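Local coordinates for TCP pilus virulence regulatory protein (PDB 3GBG), which probably activates transcription of virulence genes, including those of the toxin-coregulated pilus, as an AraC-family regulator of Vibrio cholerae that binds a fatty acid, at residues Q8-R13 against F268-V273; M32-S37 against S82-S87. All coordinates share one frame; numbering follows the deposited sequence.

Overall arrangement
From the N terminus the chain enters strand 7-14, runs through the cupin-like domain and the helical AraC-family region, and comes back in its last modelled residues to touch that first strand: contact 1 closes this loop across 254 intervening residues. Contact 2 is nested inside it, closing a much shorter, helix-free loop between strands 31-35 and 79-86. Strand 79-86 lies between 7-14 and 31-35 in one antiparallel sheet, so the two contacts meet directly; their centres are about 11 Å apart. Contact 2 thus belongs to the sheet itself, whereas contact 1 joins strand 7-14, at one edge of the sheet, to the end of helix 263-269. Both touch the bound palmitoleic acid.

Contact 1 of 2, residues Q8-R13 against F268-V273; sequences QTNVYR and FMLTGV. With PAM (palmitoleic acid), chain B.
Tyr12 meets Met269 and Leu270 along one side of its ring. CB of Met269 comes up at the ring edge, near its plane, 4.2 Å from Tyr12 CD2, while the CD2 methyl of Leu270 approaches obliquely, 4.1 Å from Tyr12 CE2. The same methyl touches Asn10 ND2, so the leucine tip spans two strand residues whose side chains lie on one face. Beyond the tyrosine is the palmitoleic acid: C12 of its chain rests over one ring face, offset toward the rim, and the phenol OH donates a 2.6 Å hydrogen bond to carboxylate O1. Tyr12 chi1 of -57°, with CG anti to the carbonyl carbon, carries the ring out to this position. Met269 SD also reaches the lipid, 3.6 Å from C15. The contact thereby joins the edge strand of the cupin-like domain to the end of helix 263-269, the last helix of the AraC-family DNA-binding part, and a single ligand is touched from both sides of that junction. No direct hydrogen bond crosses between the segments; a water accepts from Arg13 N and donates only weakly to Met269 O. In the second shell, Tyr266 is hydrogen-bonded to the tyrosine hydroxyl, and Lys230 to both the lipid and Asn10 OD1. Asn10 OD1 also accepts from Gln8 NE2 at 2.9 Å, in the carbonyl plane.

Contact 2 of 2, residues M32-S37 against S82-S87; sequences MFWIDS and SVITIS. With PAM (palmitoleic acid), chain B.
Met32 and Ile84 form a hydrogen-bonded pair of the antiparallel sheet in the cupin-like domain, exchanging two backbone bonds: Ile84 N to Met32 O at 2.8 Å, almost straight at 175°, and Met32 N to Ile84 O. Trp34 and Ser82 repeat the pattern, Trp34 N giving to Ser82 O and Ser82 N to Trp34 O, so the N and O of all four residues are satisfied within the sheet. Between them lies the non-hydrogen-bonded pair Phe33 and Val83, whose CA atoms are 4.4 Å apart. There the CA-H of Phe33 faces Ser82 O and that of Val83 faces Met32 O, both already engaged. On its other side the Phe33 backbone is hydrogen-bonded to Ile59 of strand 57-61. A water gives a weak bond to Trp34 O and is also bonded to Ser82 OG, 2.7 Å away. Phe33 and Val83 share the face turned to palmitoleic acid, C8 of which lies over the phenyl ring. On the reverse face, Trp34 chi1 of 69° folds the indole back over Ser82, whose CB makes a CH-pi contact 4.0 Å from the centroid of the six-membered ring, while Ile84 CD1 meets the ring edge 3.4 Å from Trp34 CH2.

Contact 1 of 2, residues Q8-R13 against F268-V273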
loop_
_atom_site.group_PDB
_atom_site.type_symbol
_atom_site.label_atom_id
_atom_site.label_comp_id
_atom_site.label_asym_id
_atom_site.label_seq_id
_atom_site.Cartn_x
_atom_site.Cartn_y
_atom_site.Cartn_z
ATOM N N GLN A 8 -8.987 4.100 -5.821
ATOM C CA GLN A 8 -8.220 3.654 -6.983
ATOM C C GLN A 8 -8.105 2.136 -6.847
ATOM O O GLN A 8 -7.512 1.648 -5.889
ATOM C CB GLN A 8 -6.837 4.310 -6.962
ATOM C CG GLN A 8 -6.110 4.326 -8.301
ATOM C CD GLN A 8 -5.623 2.953 -8.713
ATOM O OE1 GLN A 8 -6.049 2.401 -9.725
ATOM N NE2 GLN A 8 -4.703 2.402 -7.932
ATOM N N THR A 9 -8.672 1.392 -7.794
ATOM C CA THR A 9 -8.644 -0.067 -7.711
ATOM C C THR A 9 -7.968 -0.811 -8.859
ATOM O O THR A 9 -8.007 -0.384 -10.013
ATOM C CB THR A 9 -10.073 -0.632 -7.577
ATOM O OG1 THR A 9 -10.804 -0.367 -8.779
ATOM C CG2 THR A 9 -10.798 0.020 -6.410
ATOM N N ASN A 10 -7.344 -1.937 -8.527
ATOM C CA ASN A 10 -6.688 -2.776 -9.518
ATOM C C ASN A 10 -6.958 -4.241 -9.189
ATOM O O ASN A 10 -7.202 -4.590 -8.036
ATOM C CB ASN A 10 -5.179 -2.529 -9.528
ATOM C CG ASN A 10 -4.826 -1.104 -9.877
ATOM O OD1 ASN A 10 -4.671 -0.257 -8.997
ATOM N ND2 ASN A 10 -4.705 -0.827 -11.167
ATOM N N VAL A 11 -6.929 -5.087 -10.211
ATOM C CA VAL A 11 -7.151 -6.516 -10.030
ATOM C C VAL A 11 -5.971 -7.251 -10.640
ATOM O O VAL A 11 -5.615 -7.017 -11.798
ATOM C CB VAL A 11 -8.454 -6.991 -10.719
ATOM C CG1 VAL A 11 -8.709 -8.470 -10.403
ATOM C CG2 VAL A 11 -9.632 -6.155 -10.240
ATOM N N TYR A 12 -5.356 -8.123 -9.849
ATOM C CA TYR A 12 -4.198 -8.884 -10.304
ATOM C C TYR A 12 -4.489 -10.375 -10.332
ATOM O O TYR A 12 -5.078 -10.932 -9.400
ATOM C CB TYR A 12 -2.997 -8.638 -9.391
ATOM C CG TYR A 12 -2.604 -7.182 -9.270
ATOM C CD1 TYR A 12 -3.061 -6.400 -8.215
ATOM C CD2 TYR A 12 -1.789 -6.589 -10.221
ATOM C CE1 TYR A 12 -2.713 -5.054 -8.105
ATOM C CE2 TYR A 12 -1.431 -5.251 -10.130
ATOM C CZ TYR A 12 -1.896 -4.485 -9.072
ATOM O OH TYR A 12 -1.556 -3.155 -8.992
ATOM N N ARG A 13 -4.063 -11.017 -11.410
ATOM C CA ARG A 13 -4.249 -12.452 -11.599
ATOM C C ARG A 13 -3.171 -13.185 -10.796
ATOM O O ARG A 13 -2.019 -12.762 -10.773
ATOM C CB ARG A 13 -4.107 -12.778 -13.092
ATOM C CG ARG A 13 -4.249 -14.246 -13.468
ATOM C CD ARG A 13 -5.702 -14.629 -13.687
ATOM N NE ARG A 13 -5.838 -15.646 -14.729
ATOM C CZ ARG A 13 -5.435 -15.484 -15.986
ATOM N NH1 ARG A 13 -4.866 -14.345 -16.363
ATOM N NH2 ARG A 13 -5.601 -16.460 -16.869
ATOM N N PHE A 268 2.649 -4.830 -17.337
ATOM C CA PHE A 268 1.835 -5.762 -18.106
ATOM C C PHE A 268 0.668 -6.265 -17.264
ATOM O O PHE A 268 -0.434 -6.472 -17.771
ATOM C CB PHE A 268 2.702 -6.937 -18.585
ATOM C CG PHE A 268 1.922 -8.057 -19.231
ATOM C CD1 PHE A 268 1.563 -9.189 -18.500
ATOM C CD2 PHE A 268 1.543 -7.977 -20.568
ATOM C CE1 PHE A 268 0.839 -10.226 -19.091
ATOM C CE2 PHE A 268 0.818 -9.007 -21.171
ATOM C CZ PHE A 268 0.466 -10.135 -20.432
ATOM N N MET A 269 0.913 -6.448 -15.971
ATOM C CA MET A 269 -0.127 -6.925 -15.070
ATOM C C MET A 269 -1.212 -5.867 -14.888
ATOM O O MET A 269 -2.310 -6.172 -14.427
ATOM C CB MET A 269 0.472 -7.286 -13.711
ATOM C CG MET A 269 1.647 -8.249 -13.788
ATOM S SD MET A 269 2.224 -8.780 -12.158
ATOM C CE MET A 269 1.837 -10.537 -12.214
ATOM N N LEU A 270 -0.899 -4.626 -15.249
ATOM C CA LEU A 270 -1.859 -3.540 -15.130
ATOM C C LEU A 270 -2.857 -3.580 -16.278
ATOM O O LEU A 270 -3.641 -2.649 -16.462
ATOM C CB LEU A 270 -1.148 -2.182 -15.117
ATOM C CG LEU A 270 -0.264 -1.850 -13.911
ATOM C CD1 LEU A 270 0.278 -0.434 -14.055
ATOM C CD2 LEU A 270 -1.074 -1.975 -12.627
ATOM N N THR A 271 -2.823 -4.661 -17.053
ATOM C CA THR A 271 -3.734 -4.815 -18.183
ATOM C C THR A 271 -5.047 -5.454 -17.748
ATOM O O THR A 271 -6.120 -4.906 -17.993
ATOM C CB THR A 271 -3.106 -5.679 -19.296
ATOM O OG1 THR A 271 -1.963 -5.003 -19.836
ATOM C CG2 THR A 271 -4.116 -5.926 -20.410
ATOM N N GLY A 272 -4.958 -6.613 -17.104
ATOM C CA GLY A 272 -6.154 -7.304 -16.657
ATOM C C GLY A 272 -6.723 -8.172 -17.765
ATOM O O GLY A 272 -6.804 -7.758 -18.916
ATOM N N VAL A 273 -7.120 -9.386 -17.407
ATOM C CA VAL A 273 -7.678 -10.329 -18.363
ATOM C C VAL A 273 -9.173 -10.522 -18.154
ATOM O O VAL A 273 -9.802 -9.819 -17.352
ATOM C CB VAL A 273 -6.974 -11.700 -18.259
ATOM C CG1 VAL A 273 -7.150 -12.270 -16.858
ATOM C CG2 VAL A 273 -7.542 -12.659 -19.299
HETATM C C1 PAM B . -0.429 -1.749 -5.978
HETATM O O1 PAM B . -1.445 -2.050 -6.643
HETATM O O2 PAM B . -0.415 -0.658 -5.377
HETATM C C2 PAM B . 0.759 -2.693 -5.915
HETATM C C3 PAM B . 1.198 -2.882 -4.458
HETATM C C4 PAM B . 1.014 -4.328 -4.021
HETATM C C5 PAM B . 0.409 -4.407 -2.623
HETATM C C6 PAM B . -0.927 -5.145 -2.649
HETATM C C7 PAM B . -0.779 -6.572 -2.128
HETATM C C8 PAM B . -1.663 -7.534 -2.907
HETATM C C9 PAM B . -0.899 -8.819 -3.252
HETATM C C10 PAM B . -0.689 -9.215 -4.499
HETATM C C11 PAM B . -1.195 -8.421 -5.716
HETATM C C12 PAM B . -0.121 -7.483 -6.265
HETATM C C13 PAM B . 0.744 -8.180 -7.298
HETATM C C14 PAM B . 1.927 -7.304 -7.688
HETATM C C15 PAM B . 2.796 -8.008 -8.716
HETATM C C16 PAM B . 4.053 -8.575 -8.068
HETATM O O HOH W 1 -3.304 -9.313 -13.655
#

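Contact 2 of 2, residues M32-S37 against S82-S87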
loop_
_atom_site.group_PDB
_atom_site.type_symbol
_atom_site.label_atom_id
_atom_site.label_comp_id
_atom_site.label_asym_id
_atom_site.label_seq_id
_atom_site.Cartn_x
_atom_site.Cartn_y
_atom_site.Cartn_z
ATOM N N MET A 32 -6.076 -1.733 0.776
ATOM C CA MET A 32 -6.730 -2.929 1.281
ATOM C C MET A 32 -6.852 -3.894 0.118
ATOM O O MET A 32 -7.109 -3.483 -1.011
ATOM C CB MET A 32 -8.109 -2.599 1.867
ATOM C CG MET A 32 -9.071 -1.887 0.932
ATOM S SD MET A 32 -10.618 -1.467 1.821
ATOM C CE MET A 32 -9.993 -0.360 3.062
ATOM N N PHE A 33 -6.621 -5.176 0.380
ATOM C CA PHE A 33 -6.728 -6.166 -0.676
ATOM C C PHE A 33 -7.314 -7.459 -0.152
ATOM O O PHE A 33 -7.365 -7.685 1.053
ATOM C CB PHE A 33 -5.363 -6.449 -1.317
ATOM C CG PHE A 33 -4.377 -7.126 -0.399
ATOM C CD1 PHE A 33 -3.510 -6.371 0.392
ATOM C CD2 PHE A 33 -4.293 -8.519 -0.353
ATOM C CE1 PHE A 33 -2.567 -6.991 1.212
ATOM C CE2 PHE A 33 -3.355 -9.154 0.462
ATOM C CZ PHE A 33 -2.485 -8.388 1.248
ATOM N N TRP A 34 -7.754 -8.304 -1.074
ATOM C CA TRP A 34 -8.332 -9.584 -0.716
ATOM C C TRP A 34 -8.444 -10.432 -1.972
ATOM O O TRP A 34 -8.415 -9.908 -3.087
ATOM C CB TRP A 34 -9.714 -9.372 -0.085
ATOM C CG TRP A 34 -10.743 -8.885 -1.051
ATOM C CD1 TRP A 34 -11.531 -9.650 -1.864
ATOM C CD2 TRP A 34 -11.064 -7.522 -1.355
ATOM N NE1 TRP A 34 -12.316 -8.850 -2.655
ATOM C CE2 TRP A 34 -12.046 -7.540 -2.366
ATOM C CE3 TRP A 34 -10.606 -6.287 -0.873
ATOM C CZ2 TRP A 34 -12.586 -6.365 -2.906
ATOM C CZ3 TRP A 34 -11.145 -5.121 -1.411
ATOM C CH2 TRP A 34 -12.121 -5.169 -2.417
ATOM N N ILE A 35 -8.554 -11.744 -1.788
ATOM C CA ILE A 35 -8.690 -12.652 -2.918
ATOM C C ILE A 35 -10.169 -12.850 -3.226
ATOM O O ILE A 35 -11.014 -12.808 -2.329
ATOM C CB ILE A 35 -8.002 -14.009 -2.633
ATOM C CG1 ILE A 35 -8.553 -14.634 -1.353
ATOM C CG2 ILE A 35 -6.491 -13.793 -2.469
ATOM C CD1 ILE A 35 -7.912 -15.966 -1.009
ATOM N N ASP A 36 -10.483 -13.051 -4.501
ATOM C CA ASP A 36 -11.872 -13.212 -4.920
ATOM C C ASP A 36 -12.388 -14.627 -4.687
ATOM O O ASP A 36 -13.594 -14.852 -4.596
ATOM C CB ASP A 36 -12.007 -12.843 -6.401
ATOM C CG ASP A 36 -11.427 -13.900 -7.323
ATOM O OD1 ASP A 36 -10.438 -14.560 -6.946
ATOM O OD2 ASP A 36 -11.958 -14.059 -8.437
ATOM N N SER A 37 -11.470 -15.580 -4.577
ATOM C CA SER A 37 -11.850 -16.969 -4.363
ATOM C C SER A 37 -10.628 -17.787 -3.969
ATOM O O SER A 37 -9.505 -17.283 -3.973
ATOM C CB SER A 37 -12.459 -17.545 -5.643
ATOM O OG SER A 37 -11.483 -17.607 -6.677
ATOM N N SER A 82 -7.877 -8.315 -5.542
ATOM C CA SER A 82 -8.380 -6.961 -5.741
ATOM C C SER A 82 -7.656 -6.025 -4.789
ATOM O O SER A 82 -7.532 -6.323 -3.605
ATOM C CB SER A 82 -9.886 -6.913 -5.466
ATOM O OG SER A 82 -10.601 -7.741 -6.368
ATOM N N VAL A 83 -7.173 -4.900 -5.305
ATOM C CA VAL A 83 -6.473 -3.938 -4.469
ATOM C C VAL A 83 -7.105 -2.554 -4.568
ATOM O O VAL A 83 -7.193 -1.970 -5.648
ATOM C CB VAL A 83 -4.980 -3.836 -4.849
ATOM C CG1 VAL A 83 -4.264 -2.908 -3.877
ATOM C CG2 VAL A 83 -4.341 -5.222 -4.829
ATOM N N ILE A 84 -7.543 -2.043 -3.425
ATOM C CA ILE A 84 -8.170 -0.732 -3.347
ATOM C C ILE A 84 -7.245 0.279 -2.694
ATOM O O ILE A 84 -6.758 0.065 -1.585
ATOM C CB ILE A 84 -9.444 -0.776 -2.503
ATOM C CG1 ILE A 84 -10.474 -1.673 -3.177
ATOM C CG2 ILE A 84 -9.988 0.633 -2.304
ATOM C CD1 ILE A 84 -11.744 -1.814 -2.373
ATOM N N THR A 85 -7.019 1.392 -3.377
ATOM C CA THR A 85 -6.177 2.439 -2.831
ATOM C C THR A 85 -7.091 3.616 -2.498
ATOM O O THR A 85 -7.837 4.094 -3.351
ATOM C CB THR A 85 -5.097 2.850 -3.844
ATOM O OG1 THR A 85 -4.372 1.682 -4.259
ATOM C CG2 THR A 85 -4.120 3.823 -3.211
ATOM N N ILE A 86 -7.043 4.063 -1.249
ATOM C CA ILE A 86 -7.884 5.163 -0.787
ATOM C C ILE A 86 -7.139 6.496 -0.804
ATOM O O ILE A 86 -5.993 6.580 -0.360
ATOM C CB ILE A 86 -8.386 4.896 0.650
ATOM C CG1 ILE A 86 -8.942 3.468 0.755
ATOM C CG2 ILE A 86 -9.460 5.900 1.020
ATOM C CD1 ILE A 86 -9.388 3.077 2.156
ATOM N N SER A 87 -7.790 7.536 -1.317
ATOM C CA SER A 87 -7.180 8.864 -1.382
ATOM C C SER A 87 -7.138 9.492 0.006
ATOM O O SER A 87 -7.951 9.164 0.869
ATOM C CB SER A 87 -7.986 9.774 -2.311
ATOM O OG SER A 87 -9.255 10.062 -1.744
HETATM C C1 PAM B . -0.429 -1.749 -5.978
HETATM O O1 PAM B . -1.445 -2.050 -6.643
HETATM O O2 PAM B . -0.415 -0.658 -5.377
HETATM C C2 PAM B . 0.759 -2.693 -5.915
HETATM C C3 PAM B . 1.198 -2.882 -4.458
HETATM C C4 PAM B . 1.014 -4.328 -4.021
HETATM C C5 PAM B . 0.409 -4.407 -2.623
HETATM C C6 PAM B . -0.927 -5.145 -2.649
HETATM C C7 PAM B . -0.779 -6.572 -2.128
HETATM C C8 PAM B . -1.663 -7.534 -2.907
HETATM C C9 PAM B . -0.899 -8.819 -3.252
HETATM C C10 PAM B . -0.689 -9.215 -4.499
HETATM C C11 PAM B . -1.195 -8.421 -5.716
HETATM C C12 PAM B . -0.121 -7.483 -6.265
HETATM C C13 PAM B . 0.744 -8.180 -7.298
HETATM C C14 PAM B . 1.927 -7.304 -7.688
HETATM C C15 PAM B . 2.796 -8.008 -8.716
HETATM C C16 PAM B . 4.053 -8.575 -8.068
HETATM O O HOH W 2 -10.888 -10.209 -5.312
#